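Local coordinates for GCN5-related N-acetyltransferase (Kribbella flavida, PDB 4MY0), which probably transfers the acetyl group of acetyl-CoA to an amino group of its substrate, perhaps an aminoglycoside, at residues 26-31 with 87-92; 44-49 with 67-72; 83-88 with 102-107; 281-286 with 311-316. One frame throughout, in Å; residues are numbered along the deposited sequence.

Interactions 1, 2 and 3 all lie in the first GNAT domain and meet on two antiparallel neighbours, strands 61-75 and 78-90. Along the chain interaction 2 is nested inside the loop closed by interaction 1, and interaction 3 begins on the strand where interaction 1 ends, sharing G87 and V88 with it. The centres of interactions 2 and 3 are about 11 Å apart, those of 1 and 3 about 14 Å. Interactions 1 and 3 both touch the coenzyme AC8 through V88, which they share. Interaction 4 comes last, about 27 Å from interaction 1 between centres, and ties strand 274-284 to the sterol-carrier-like region, so the series runs from cofactor site to domain junction.

Interaction 1 (26-31 with 87-92); sequences ARSFGL and GVVVAP. With AC8 ([(2R,3R,4R,5R)-5-(6-amino-9H-purin-9-yl)-3,4-bis(phosphonooxy)tetrahydrofuran-2-yl]methyl (3R)-3-hydroxy-2,2-dimethyl-4-oxo-4-({3-oxo-3-[(2-sulfanylethyl)amino]propyl}amino)butyl dihydrogen diphosphate), chain L.
F29 and V89 make the main apolar contact between loop 26-31 and the end of strand 78-90. With CG1 anti to its carbonyl carbon (chi1 -61°), V89 sends that methyl over one face of the phenylalanine ring, 3.9 Å from the F29 centroid and 28° off the normal, a CH-pi contact. At the ring's edge lies G87 CA, 4.0 Å from F29 CE1; G87 has positive phi, a conformation glycine adopts easily. Smaller apolar contacts continue along the segment and past the strand's end: S28 CB sits 3.6 Å from V89 CG1, and R27 CB rests 3.9 Å from CD of the P92 ring.

Polar groups work around this packing. S28 OG bonds to V24 O behind it, while R95 bridges the segments, giving NE to V90 O and NH1 to R27 O. The guanidinium of R27 leads off to Y207 of the second subunit.

The cofactor supplies the third kind of contact. V90 N donates to O9P of AC8 at 3.0 Å, and F29 CE2 comes within 3.4 Å of AC8 N4P. Cut back to an alanine here, F29 would probably leave the V89 methyl and the pantetheine around N4P without the ring that lies against them. A pantetheine arm lying along the fourth strand and bonding to its backbone is the hallmark of the GNAT acetyl-CoA site.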
# COMPACT_ATOMS: atom_id res chain seq x y z
N ALA C 26 -12.61 -6.79 -27.03
CA ALA C 26 -11.30 -7.05 -26.43
C ALA C 26 -10.39 -5.81 -26.49
O ALA C 26 -9.65 -5.53 -25.56
CB ALA C 26 -10.64 -8.24 -27.09
N ARG C 27 -10.48 -5.06 -27.58
CA ARG C 27 -9.63 -3.87 -27.76
C ARG C 27 -10.26 -2.63 -27.11
O ARG C 27 -9.76 -1.52 -27.28
CB ARG C 27 -9.38 -3.61 -29.25
CG ARG C 27 -8.91 -4.86 -29.98
CD ARG C 27 -8.30 -4.60 -31.35
NE ARG C 27 -7.73 -5.85 -31.84
CZ ARG C 27 -6.74 -5.95 -32.73
NH1 ARG C 27 -6.30 -7.14 -33.09
NH2 ARG C 27 -6.18 -4.86 -33.24
N SER C 28 -11.38 -2.84 -26.41
CA SER C 28 -12.11 -1.76 -25.75
C SER C 28 -12.12 -1.92 -24.22
O SER C 28 -11.83 -0.97 -23.50
CB SER C 28 -13.54 -1.70 -26.28
OG SER C 28 -13.53 -1.36 -27.64
N PHE C 29 -12.44 -3.12 -23.75
CA PHE C 29 -12.63 -3.37 -22.32
C PHE C 29 -11.57 -4.28 -21.73
O PHE C 29 -11.35 -4.25 -20.53
CB PHE C 29 -14.00 -4.01 -22.05
CG PHE C 29 -15.16 -3.11 -22.36
CD1 PHE C 29 -16.39 -3.64 -22.71
CD2 PHE C 29 -15.02 -1.73 -22.29
CE1 PHE C 29 -17.48 -2.80 -22.99
CE2 PHE C 29 -16.11 -0.88 -22.57
CZ PHE C 29 -17.33 -1.43 -22.92
N GLY C 30 -10.97 -5.12 -22.57
CA GLY C 30 -10.03 -6.12 -22.10
C GLY C 30 -10.44 -7.50 -22.58
O GLY C 30 -11.54 -7.68 -23.10
N LEU C 31 -9.56 -8.48 -22.37
CA LEU C 31 -9.76 -9.84 -22.85
C LEU C 31 -10.74 -10.58 -21.96
O LEU C 31 -10.79 -10.33 -20.75
CB LEU C 31 -8.43 -10.59 -22.84
CG LEU C 31 -7.20 -9.83 -23.35
CD1 LEU C 31 -5.92 -10.61 -23.05
CD2 LEU C 31 -7.34 -9.54 -24.84
N GLY C 87 -22.33 -2.38 -23.23
CA GLY C 87 -21.28 -2.83 -24.13
C GLY C 87 -21.07 -1.91 -25.32
O GLY C 87 -20.97 -2.38 -26.45
N VAL C 88 -21.03 -0.60 -25.09
CA VAL C 88 -20.77 0.33 -26.19
C VAL C 88 -19.29 0.30 -26.54
O VAL C 88 -18.46 0.71 -25.73
CB VAL C 88 -21.20 1.76 -25.84
CG1 VAL C 88 -21.08 2.68 -27.09
CG2 VAL C 88 -22.63 1.76 -25.33
N VAL C 89 -18.94 -0.19 -27.74
CA VAL C 89 -17.52 -0.34 -28.13
C VAL C 89 -17.27 0.11 -29.57
O VAL C 89 -18.09 -0.13 -30.45
CB VAL C 89 -17.02 -1.80 -27.95
CG1 VAL C 89 -17.14 -2.22 -26.48
CG2 VAL C 89 -17.82 -2.76 -28.82
N VAL C 90 -16.14 0.78 -29.79
CA VAL C 90 -15.73 1.18 -31.15
C VAL C 90 -14.27 0.76 -31.35
O VAL C 90 -13.44 0.95 -30.43
CB VAL C 90 -15.88 2.69 -31.36
CG1 VAL C 90 -15.39 3.10 -32.77
CG2 VAL C 90 -17.35 3.15 -31.12
N ALA C 91 -13.94 0.17 -32.50
CA ALA C 91 -12.55 -0.27 -32.75
C ALA C 91 -11.59 0.93 -32.67
O ALA C 91 -11.95 2.03 -33.10
CB ALA C 91 -12.43 -0.95 -34.11
N PRO C 92 -10.39 0.74 -32.09
CA PRO C 92 -9.49 1.87 -31.82
C PRO C 92 -9.24 2.79 -33.01
O PRO C 92 -9.28 4.02 -32.84
CB PRO C 92 -8.18 1.20 -31.37
CG PRO C 92 -8.66 -0.06 -30.67
CD PRO C 92 -9.85 -0.53 -31.53
N1A AC8 L . -12.61 11.43 -23.94
O1A AC8 L . -18.85 9.79 -32.05
P1A AC8 L . -17.43 10.05 -31.56
C1B AC8 L . -15.94 12.69 -27.61
S1P AC8 L . -19.65 3.59 -22.14
C2A AC8 L . -13.19 12.62 -24.17
O2A AC8 L . -16.34 10.15 -32.59
P2A AC8 L . -16.37 7.54 -30.64
C2B AC8 L . -15.55 13.21 -28.98
O2B AC8 L . -14.54 14.22 -28.85
O2C AC8 L . -14.13 14.64 -31.29
C2P AC8 L . -18.34 3.71 -23.40
N3A AC8 L . -14.05 12.77 -25.19
O3A AC8 L . -17.13 8.94 -30.45
C3B AC8 L . -16.88 13.76 -29.49
O3B AC8 L . -17.12 15.04 -28.88
P3B AC8 L . -16.89 16.48 -29.59
O3C AC8 L . -12.61 13.14 -29.96
C3P AC8 L . -17.71 2.34 -23.33
C4A AC8 L . -14.33 11.71 -26.00
O4A AC8 L . -16.74 6.95 -31.99
C4B AC8 L . -17.93 12.85 -28.88
O4B AC8 L . -17.29 12.22 -27.77
O4C AC8 L . -12.60 15.62 -29.52
P4C AC8 L . -13.39 14.43 -29.99
N4P AC8 L . -16.57 2.07 -24.19
C5A AC8 L . -13.74 10.48 -25.77
O5A AC8 L . -14.93 7.73 -30.26
C5B AC8 L . -18.43 11.79 -29.85
O5B AC8 L . -17.34 11.38 -30.67
C5P AC8 L . -15.32 2.54 -24.11
O5P AC8 L . -15.01 3.37 -23.26
C6A AC8 L . -12.86 10.34 -24.71
N6A AC8 L . -12.26 9.16 -24.44
O6A AC8 L . -17.06 6.67 -29.48
C6P AC8 L . -14.34 1.96 -25.11
N7A AC8 L . -14.19 9.62 -26.73
O7A AC8 L . -15.51 16.48 -30.20
C7P AC8 L . -13.24 2.92 -25.59
C8A AC8 L . -15.04 10.31 -27.52
O8A AC8 L . -18.01 16.58 -30.61
N8P AC8 L . -13.89 3.97 -26.37
N9A AC8 L . -15.11 11.59 -27.08
O9A AC8 L . -17.01 17.44 -28.43
C9P AC8 L . -14.71 3.84 -27.42
O9P AC8 L . -14.98 2.73 -27.85
CAP AC8 L . -15.27 5.08 -28.08
OAP AC8 L . -14.27 6.10 -28.15
CBP AC8 L . -16.49 5.68 -27.36
CCP AC8 L . -16.88 6.97 -28.09
CDP AC8 L . -17.66 4.71 -27.40
CEP AC8 L . -16.17 6.02 -25.91

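Interaction 2 (44-49 with 67-72); sequences AVEFVH and RIWDFQ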
# COMPACT_ATOMS: atom_id res chain seq x y z
N ALA C 44 -25.40 -12.97 -25.75
CA ALA C 44 -25.48 -12.08 -26.92
C ALA C 44 -26.57 -12.53 -27.92
O ALA C 44 -27.25 -11.71 -28.52
CB ALA C 44 -24.12 -11.99 -27.61
N VAL C 45 -26.71 -13.85 -28.09
CA VAL C 45 -27.69 -14.41 -29.03
C VAL C 45 -29.12 -13.93 -28.74
O VAL C 45 -29.85 -13.55 -29.67
CB VAL C 45 -27.61 -15.95 -29.07
CG1 VAL C 45 -28.81 -16.56 -29.79
CG2 VAL C 45 -26.32 -16.39 -29.75
N GLU C 46 -29.50 -13.93 -27.46
CA GLU C 46 -30.78 -13.39 -27.00
C GLU C 46 -30.99 -11.98 -27.55
O GLU C 46 -32.03 -11.68 -28.13
CB GLU C 46 -30.82 -13.41 -25.46
CG GLU C 46 -31.73 -12.36 -24.79
CD GLU C 46 -31.07 -11.64 -23.59
OE1 GLU C 46 -31.64 -10.61 -23.13
OE2 GLU C 46 -30.00 -12.08 -23.13
N PHE C 47 -29.98 -11.12 -27.38
CA PHE C 47 -30.05 -9.75 -27.88
C PHE C 47 -30.21 -9.71 -29.40
O PHE C 47 -30.98 -8.91 -29.93
CB PHE C 47 -28.78 -8.99 -27.49
CG PHE C 47 -28.71 -8.62 -26.03
CD1 PHE C 47 -29.22 -7.41 -25.57
CD2 PHE C 47 -28.10 -9.47 -25.11
CE1 PHE C 47 -29.14 -7.05 -24.22
CE2 PHE C 47 -28.02 -9.13 -23.76
CZ PHE C 47 -28.54 -7.91 -23.31
N VAL C 48 -29.46 -10.57 -30.10
CA VAL C 48 -29.50 -10.62 -31.56
C VAL C 48 -30.90 -10.97 -32.06
O VAL C 48 -31.43 -10.33 -32.98
CB VAL C 48 -28.47 -11.65 -32.10
CG1 VAL C 48 -28.86 -12.17 -33.49
CG2 VAL C 48 -27.06 -11.05 -32.12
N HIS C 49 -31.51 -11.96 -31.42
CA HIS C 49 -32.80 -12.44 -31.88
C HIS C 49 -33.96 -11.50 -31.56
O HIS C 49 -34.99 -11.57 -32.21
CB HIS C 49 -33.05 -13.86 -31.36
CG HIS C 49 -32.18 -14.89 -32.00
ND1 HIS C 49 -31.73 -14.78 -33.30
CD2 HIS C 49 -31.66 -16.05 -31.53
CE1 HIS C 49 -30.98 -15.82 -33.60
NE2 HIS C 49 -30.92 -16.61 -32.54
N ARG C 67 -25.49 -2.92 -27.27
CA ARG C 67 -26.71 -3.69 -27.08
C ARG C 67 -27.69 -3.00 -26.13
O ARG C 67 -27.33 -2.10 -25.36
CB ARG C 67 -26.41 -5.13 -26.64
CG ARG C 67 -25.71 -5.26 -25.32
CD ARG C 67 -25.01 -6.62 -25.17
NE ARG C 67 -23.73 -6.46 -24.49
CZ ARG C 67 -23.54 -6.64 -23.18
NH1 ARG C 67 -22.33 -6.45 -22.67
NH2 ARG C 67 -24.55 -7.00 -22.39
N ILE C 68 -28.94 -3.44 -26.20
CA ILE C 68 -30.02 -2.83 -25.44
C ILE C 68 -30.68 -3.86 -24.52
O ILE C 68 -31.30 -4.80 -25.01
CB ILE C 68 -31.09 -2.29 -26.40
CG1 ILE C 68 -30.46 -1.32 -27.39
CG2 ILE C 68 -32.24 -1.61 -25.65
CD1 ILE C 68 -31.44 -0.84 -28.44
N TRP C 69 -30.56 -3.68 -23.21
CA TRP C 69 -31.32 -4.50 -22.26
C TRP C 69 -32.78 -4.05 -22.25
O TRP C 69 -33.05 -2.84 -22.20
CB TRP C 69 -30.78 -4.35 -20.84
CG TRP C 69 -29.50 -5.07 -20.57
CD1 TRP C 69 -28.24 -4.53 -20.56
CD2 TRP C 69 -29.34 -6.45 -20.23
NE1 TRP C 69 -27.32 -5.49 -20.25
CE2 TRP C 69 -27.97 -6.68 -20.04
CE3 TRP C 69 -30.24 -7.51 -20.07
CZ2 TRP C 69 -27.47 -7.94 -19.70
CZ3 TRP C 69 -29.74 -8.76 -19.74
CH2 TRP C 69 -28.38 -8.96 -19.55
N ASP C 70 -33.70 -5.02 -22.27
CA ASP C 70 -35.13 -4.73 -22.14
C ASP C 70 -35.51 -4.66 -20.66
O ASP C 70 -36.09 -5.60 -20.11
CB ASP C 70 -35.96 -5.80 -22.87
CG ASP C 70 -35.57 -7.21 -22.46
OD1 ASP C 70 -34.39 -7.43 -22.11
OD2 ASP C 70 -36.46 -8.10 -22.50
N PHE C 71 -35.18 -3.56 -20.01
CA PHE C 71 -35.46 -3.41 -18.58
C PHE C 71 -36.81 -2.77 -18.36
O PHE C 71 -37.44 -2.31 -19.30
CB PHE C 71 -34.45 -2.47 -17.93
CG PHE C 71 -33.07 -3.05 -17.75
CD1 PHE C 71 -32.89 -4.35 -17.29
CD2 PHE C 71 -31.95 -2.26 -17.99
CE1 PHE C 71 -31.61 -4.86 -17.10
CE2 PHE C 71 -30.66 -2.76 -17.81
CZ PHE C 71 -30.49 -4.07 -17.37
N GLN C 72 -37.23 -2.73 -17.10
CA GLN C 72 -38.17 -1.72 -16.64
C GLN C 72 -37.42 -0.97 -15.54
O GLN C 72 -36.43 -1.49 -15.01
CB GLN C 72 -39.47 -2.33 -16.10
CG GLN C 72 -40.15 -3.28 -17.07
CD GLN C 72 -41.64 -3.40 -16.83
OE1 GLN C 72 -42.39 -2.44 -17.01
NE2 GLN C 72 -42.08 -4.58 -16.41
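F47 leaves helix 44-49 with its CB directed at strand 67-72 and CG anti to its own carbonyl carbon (chi1 -73°), which carries the ring in among R67, I68 and W69. On one flank CD1 lies 3.8 Å from R67 CB. The next atom out, CE1, comes 3.2 Å from the carbonyl oxygen of I68, which approaches the ring near its plane. At the tip, CZ stands 3.4 Å above the indole plane of W69, over its centre. The result is a T-shaped stack, F47 edge to W69 face, with planes at 81°.

The faces of F47 are used too. In the conformer described here, one of two, R67 CD lies 4.0 Å over the ring centroid of F47; the guanidinium beyond it is too distant for more than a weak cation-pi attraction. E46 OE1 lies over the rim of the opposite face. It is also 4.3 Å from D70 OD1, a like-charged pair that R52 joins by salt bridges to both.

A leucine replacing W69 would probably leave the F47 tip without its pi face and a gap beside it. Phenylalanine suits this place because its slightly positive C-H edge can meet both an oxygen and an indole face, so helix and strand are held mainly by dispersion and weak electrostatics, while R52 balances the two nearby carboxylates.

Interaction 3 (83-88 with 102-107); sequences AGIAGV and LLMRGV. With AC8 ([(2R,3R,4R,5R)-5-(6-amino-9H-purin-9-yl)-3,4-bis(phosphonooxy)tetrahydrofuran-2-yl]methyl (3R)-3-hydroxy-2,2-dimethyl-4-oxo-4-({3-oxo-3-[(2-sulfanylethyl)amino]propyl}amino)butyl dihydrogen diphosphate), chain L.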
# COMPACT_ATOMS: atom_id res chain seq x y z
N ALA C 83 -34.75 1.36 -21.80
CA ALA C 83 -33.71 0.78 -22.65
C ALA C 83 -32.35 0.93 -21.99
O ALA C 83 -31.77 2.02 -21.98
CB ALA C 83 -33.70 1.46 -24.01
N GLY C 84 -31.81 -0.15 -21.44
CA GLY C 84 -30.53 -0.06 -20.75
C GLY C 84 -29.38 -0.33 -21.72
O GLY C 84 -29.23 -1.45 -22.20
N ILE C 85 -28.58 0.70 -22.00
CA ILE C 85 -27.55 0.58 -23.03
C ILE C 85 -26.28 -0.02 -22.43
O ILE C 85 -25.80 0.44 -21.39
CB ILE C 85 -27.23 1.97 -23.68
CG1 ILE C 85 -28.53 2.74 -23.97
CG2 ILE C 85 -26.39 1.79 -24.98
CD1 ILE C 85 -29.63 1.94 -24.76
N ALA C 86 -25.74 -1.07 -23.07
CA ALA C 86 -24.56 -1.76 -22.55
C ALA C 86 -23.56 -2.14 -23.64
O ALA C 86 -23.92 -2.22 -24.82
CB ALA C 86 -24.96 -3.02 -21.78
N GLY C 87 -22.33 -2.38 -23.23
CA GLY C 87 -21.28 -2.83 -24.13
C GLY C 87 -21.07 -1.91 -25.32
O GLY C 87 -20.97 -2.38 -26.45
N VAL C 88 -21.03 -0.60 -25.09
CA VAL C 88 -20.77 0.33 -26.19
C VAL C 88 -19.29 0.30 -26.54
O VAL C 88 -18.46 0.71 -25.73
CB VAL C 88 -21.20 1.76 -25.84
CG1 VAL C 88 -21.08 2.68 -27.09
CG2 VAL C 88 -22.63 1.76 -25.33
N LEU C 102 -22.91 7.72 -34.43
CA LEU C 102 -23.78 7.14 -35.45
C LEU C 102 -24.43 5.88 -34.87
O LEU C 102 -25.63 5.65 -35.03
CB LEU C 102 -22.94 6.83 -36.71
CG LEU C 102 -23.47 6.31 -38.05
CD1 LEU C 102 -23.54 4.83 -38.04
CD2 LEU C 102 -24.83 6.90 -38.48
N LEU C 103 -23.64 5.08 -34.16
CA LEU C 103 -24.11 3.89 -33.47
C LEU C 103 -25.22 4.25 -32.48
O LEU C 103 -26.28 3.64 -32.48
CB LEU C 103 -22.97 3.28 -32.66
CG LEU C 103 -22.88 1.78 -32.35
CD1 LEU C 103 -22.19 1.53 -31.01
CD2 LEU C 103 -24.21 1.05 -32.43
N MSE C 104 -24.93 5.21 -31.61
CA MSE C 104 -25.85 5.55 -30.52
C MSE C 104 -27.16 6.17 -31.03
O MSE C 104 -28.23 5.95 -30.45
CB MSE C 104 -25.16 6.46 -29.52
CG MSE C 104 -24.10 5.77 -28.64
SE MSE C 104 -25.00 4.39 -27.54
CE MSE C 104 -26.44 5.51 -26.78
N ARG C 105 -27.09 6.94 -32.11
CA ARG C 105 -28.33 7.43 -32.72
C ARG C 105 -29.18 6.27 -33.22
O ARG C 105 -30.40 6.29 -33.08
CB ARG C 105 -28.04 8.42 -33.85
CG ARG C 105 -27.55 9.76 -33.30
CD ARG C 105 -27.20 10.73 -34.41
NE ARG C 105 -26.43 11.85 -33.87
CZ ARG C 105 -25.18 12.15 -34.24
NH1 ARG C 105 -24.57 11.41 -35.16
NH2 ARG C 105 -24.55 13.18 -33.69
N GLY C 106 -28.54 5.25 -33.79
CA GLY C 106 -29.25 4.05 -34.21
C GLY C 106 -29.82 3.34 -32.99
O GLY C 106 -30.93 2.80 -33.04
N VAL C 107 -29.07 3.34 -31.90
CA VAL C 107 -29.54 2.74 -30.65
C VAL C 107 -30.78 3.44 -30.08
O VAL C 107 -31.75 2.79 -29.68
CB VAL C 107 -28.41 2.68 -29.59
CG1 VAL C 107 -28.98 2.42 -28.21
CG2 VAL C 107 -27.39 1.61 -29.94
N1A AC8 L . -12.61 11.43 -23.94
O1A AC8 L . -18.85 9.79 -32.05
P1A AC8 L . -17.43 10.05 -31.56
C1B AC8 L . -15.94 12.69 -27.61
S1P AC8 L . -19.65 3.59 -22.14
C2A AC8 L . -13.19 12.62 -24.17
O2A AC8 L . -16.34 10.15 -32.59
P2A AC8 L . -16.37 7.54 -30.64
C2B AC8 L . -15.55 13.21 -28.98
O2B AC8 L . -14.54 14.22 -28.85
O2C AC8 L . -14.13 14.64 -31.29
C2P AC8 L . -18.34 3.71 -23.40
N3A AC8 L . -14.05 12.77 -25.19
O3A AC8 L . -17.13 8.94 -30.45
C3B AC8 L . -16.88 13.76 -29.49
O3B AC8 L . -17.12 15.04 -28.88
P3B AC8 L . -16.89 16.48 -29.59
O3C AC8 L . -12.61 13.14 -29.96
C3P AC8 L . -17.71 2.34 -23.33
C4A AC8 L . -14.33 11.71 -26.00
O4A AC8 L . -16.74 6.95 -31.99
C4B AC8 L . -17.93 12.85 -28.88
O4B AC8 L . -17.29 12.22 -27.77
O4C AC8 L . -12.60 15.62 -29.52
P4C AC8 L . -13.39 14.43 -29.99
N4P AC8 L . -16.57 2.07 -24.19
C5A AC8 L . -13.74 10.48 -25.77
O5A AC8 L . -14.93 7.73 -30.26
C5B AC8 L . -18.43 11.79 -29.85
O5B AC8 L . -17.34 11.38 -30.67
C5P AC8 L . -15.32 2.54 -24.11
O5P AC8 L . -15.01 3.37 -23.26
C6A AC8 L . -12.86 10.34 -24.71
N6A AC8 L . -12.26 9.16 -24.44
O6A AC8 L . -17.06 6.67 -29.48
C6P AC8 L . -14.34 1.96 -25.11
N7A AC8 L . -14.19 9.62 -26.73
O7A AC8 L . -15.51 16.48 -30.20
C7P AC8 L . -13.24 2.92 -25.59
C8A AC8 L . -15.04 10.31 -27.52
O8A AC8 L . -18.01 16.58 -30.61
N8P AC8 L . -13.89 3.97 -26.37
N9A AC8 L . -15.11 11.59 -27.08
O9A AC8 L . -17.01 17.44 -28.43
C9P AC8 L . -14.71 3.84 -27.42
O9P AC8 L . -14.98 2.73 -27.85
CAP AC8 L . -15.27 5.08 -28.08
OAP AC8 L . -14.27 6.10 -28.15
CBP AC8 L . -16.49 5.68 -27.36
CCP AC8 L . -16.88 6.97 -28.09
CDP AC8 L . -17.66 4.71 -27.40
CEP AC8 L . -16.17 6.02 -25.91
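The carbonyl oxygen of V88 accepts N4P of AC8 at 2.8 Å with an N-H...O angle of 132°, while the side chain of the same residue turns from that bond to helix 102-107. Its two methyls divide the work. CG2 of V88 lies 4.2 Å from the selenium of M104, and CG1 is 4.2 Å from L103 CD1; CG1 also meets the CDP methyl of AC8 at 4.0 Å, which brings cofactor and helix to one branch.

M104, a selenomethionine, reaches the strand by folding. Its chain bends at chi2 (-63°) and again at chi3, bringing SE to a place where I85 CG2 touches it at 3.9 Å as well as the V88 methyl. A flexible unbranched chain suits this place, since it can settle against two beta-branched neighbours. One turn further along the helix, V107 CG1 packs against I85 CD1 at 3.5 Å, the two side chains lying alongside each other, pointing opposite ways. L103 and V107 also touch L54 and A66 of adjoining strands, and Y129 packs on both V88 and M104.

The axes of the short segments 83-88 and 102-107 run at 151°, close to antiparallel, as expected within the beta-alpha-beta unit formed by 78-90, 99-113 and 118-121. G98, just before helix 99-113, and G100, in its first turn, also donate backbone N-H groups to AC8. Across the interface the contact is wholly apolar: dispersion and exclusion of water hold the helix on the sheet. The side chain of V88 serves the core while its carbonyl oxygen serves the cofactor.

Interaction 4 (281-286 with 311-316); sequences MLRLLD and PGVPAQ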
# COMPACT_ATOMS: atom_id res chain seq x y z
N MSE C 281 -26.64 7.51 -16.02
CA MSE C 281 -27.31 8.57 -16.78
C MSE C 281 -28.66 8.13 -17.28
O MSE C 281 -28.92 6.94 -17.40
CB MSE C 281 -26.46 9.01 -17.96
CG MSE C 281 -25.27 9.85 -17.54
SE MSE C 281 -24.31 10.47 -19.11
CE MSE C 281 -23.20 11.80 -18.22
N LEU C 282 -29.50 9.12 -17.59
CA LEU C 282 -30.87 8.90 -18.03
C LEU C 282 -31.16 9.77 -19.24
O LEU C 282 -30.62 10.88 -19.34
CB LEU C 282 -31.83 9.31 -16.91
CG LEU C 282 -33.32 9.17 -17.19
CD1 LEU C 282 -33.66 7.69 -17.35
CD2 LEU C 282 -34.14 9.80 -16.07
N ARG C 283 -31.97 9.28 -20.16
CA ARG C 283 -32.51 10.13 -21.23
C ARG C 283 -33.99 9.82 -21.47
O ARG C 283 -34.38 8.65 -21.45
CB ARG C 283 -31.74 9.92 -22.54
CG ARG C 283 -32.04 10.99 -23.59
CD ARG C 283 -31.79 10.50 -25.02
NE ARG C 283 -31.49 11.62 -25.92
CZ ARG C 283 -32.40 12.49 -26.37
NH1 ARG C 283 -33.68 12.38 -26.02
NH2 ARG C 283 -32.02 13.49 -27.17
N LEU C 284 -34.81 10.85 -21.69
CA LEU C 284 -36.19 10.61 -22.12
C LEU C 284 -36.25 10.46 -23.65
O LEU C 284 -35.71 11.29 -24.39
CB LEU C 284 -37.14 11.73 -21.67
CG LEU C 284 -37.32 12.11 -20.20
CD1 LEU C 284 -38.77 12.46 -19.92
CD2 LEU C 284 -36.80 11.08 -19.20
N LEU C 285 -36.89 9.39 -24.13
CA LEU C 285 -37.07 9.18 -25.57
C LEU C 285 -38.47 9.55 -26.05
O LEU C 285 -38.65 9.92 -27.22
CB LEU C 285 -36.80 7.72 -25.93
CG LEU C 285 -35.50 7.10 -25.44
CD1 LEU C 285 -35.42 5.65 -25.89
CD2 LEU C 285 -34.33 7.90 -25.96
N ASP C 286 -39.46 9.41 -25.17
CA ASP C 286 -40.85 9.76 -25.48
C ASP C 286 -41.44 10.39 -24.22
O ASP C 286 -42.03 9.69 -23.39
CB ASP C 286 -41.63 8.49 -25.90
CG ASP C 286 -43.13 8.74 -26.14
OD1 ASP C 286 -43.79 7.82 -26.68
OD2 ASP C 286 -43.66 9.83 -25.81
N PRO C 311 -33.57 18.31 -30.38
CA PRO C 311 -33.46 18.02 -31.81
C PRO C 311 -33.05 16.57 -32.05
O PRO C 311 -33.17 16.08 -33.17
CB PRO C 311 -32.37 18.99 -32.28
CG PRO C 311 -31.53 19.24 -31.06
CD PRO C 311 -32.47 19.17 -29.89
N GLY C 312 -32.60 15.89 -30.99
CA GLY C 312 -32.34 14.46 -31.05
C GLY C 312 -33.61 13.62 -31.17
O GLY C 312 -33.59 12.54 -31.76
N VAL C 313 -34.70 14.11 -30.58
CA VAL C 313 -36.01 13.47 -30.69
C VAL C 313 -37.06 14.56 -30.93
O VAL C 313 -37.71 15.02 -29.99
CB VAL C 313 -36.41 12.69 -29.40
CG1 VAL C 313 -37.76 11.98 -29.60
CG2 VAL C 313 -35.34 11.69 -29.01
N PRO C 314 -37.20 14.99 -32.19
CA PRO C 314 -38.09 16.09 -32.56
C PRO C 314 -39.53 15.91 -32.08
O PRO C 314 -40.20 16.90 -31.78
CB PRO C 314 -38.03 16.07 -34.10
CG PRO C 314 -36.68 15.51 -34.41
CD PRO C 314 -36.45 14.46 -33.35
N ALA C 315 -40.00 14.67 -32.01
CA ALA C 315 -41.36 14.42 -31.53
C ALA C 315 -41.59 14.92 -30.09
O ALA C 315 -42.72 15.24 -29.71
CB ALA C 315 -41.71 12.94 -31.66
N GLN C 316 -40.51 14.97 -29.29
CA GLN C 316 -40.56 15.47 -27.92
C GLN C 316 -40.50 16.99 -27.84
O GLN C 316 -40.79 17.58 -26.80
CB GLN C 316 -39.36 14.95 -27.10
CG GLN C 316 -39.40 13.48 -26.80
CD GLN C 316 -38.53 13.10 -25.63
OE1 GLN C 316 -38.98 12.37 -24.75
NE2 GLN C 316 -37.28 13.58 -25.62
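Q316 and R283 converge on the carbonyl oxygen of L284, and here the contact is tight. R283, extended from CG to NE, curls its guanidinium back so that NH1 donates to L284 O at 2.8 Å, with the oxygen nearly in the guanidinium plane. R283 NH1 is the main donor to this carbonyl; Q316 NE2 adds a weak second bond to L284 O at 3.0 Å (127°), its stronger partner being D310 OD1. Because D310 also forms a salt bridge with R283 NH2, one carboxylate holds both side chains in place. V313 wedges in beside them, CG1 3.3 Å from L285 O and CG2 3.5 Å from R283 NH1; a compact beta-branched residue fills this corner without competing for the bonds.

The outer side is looser. Exposed G312 brings only its CA near R283 NH2, at 4.0 Å; a CB there would clash with that nitrogen.

Strand 274-284 thus ends against the turn that leads into strand 318-325. Helix 99-113 touches R283, L285 and V313, helix 345-352 covers L284, and D286, at the N-cap of helix 287-293, makes a weak capping bond to A289 N.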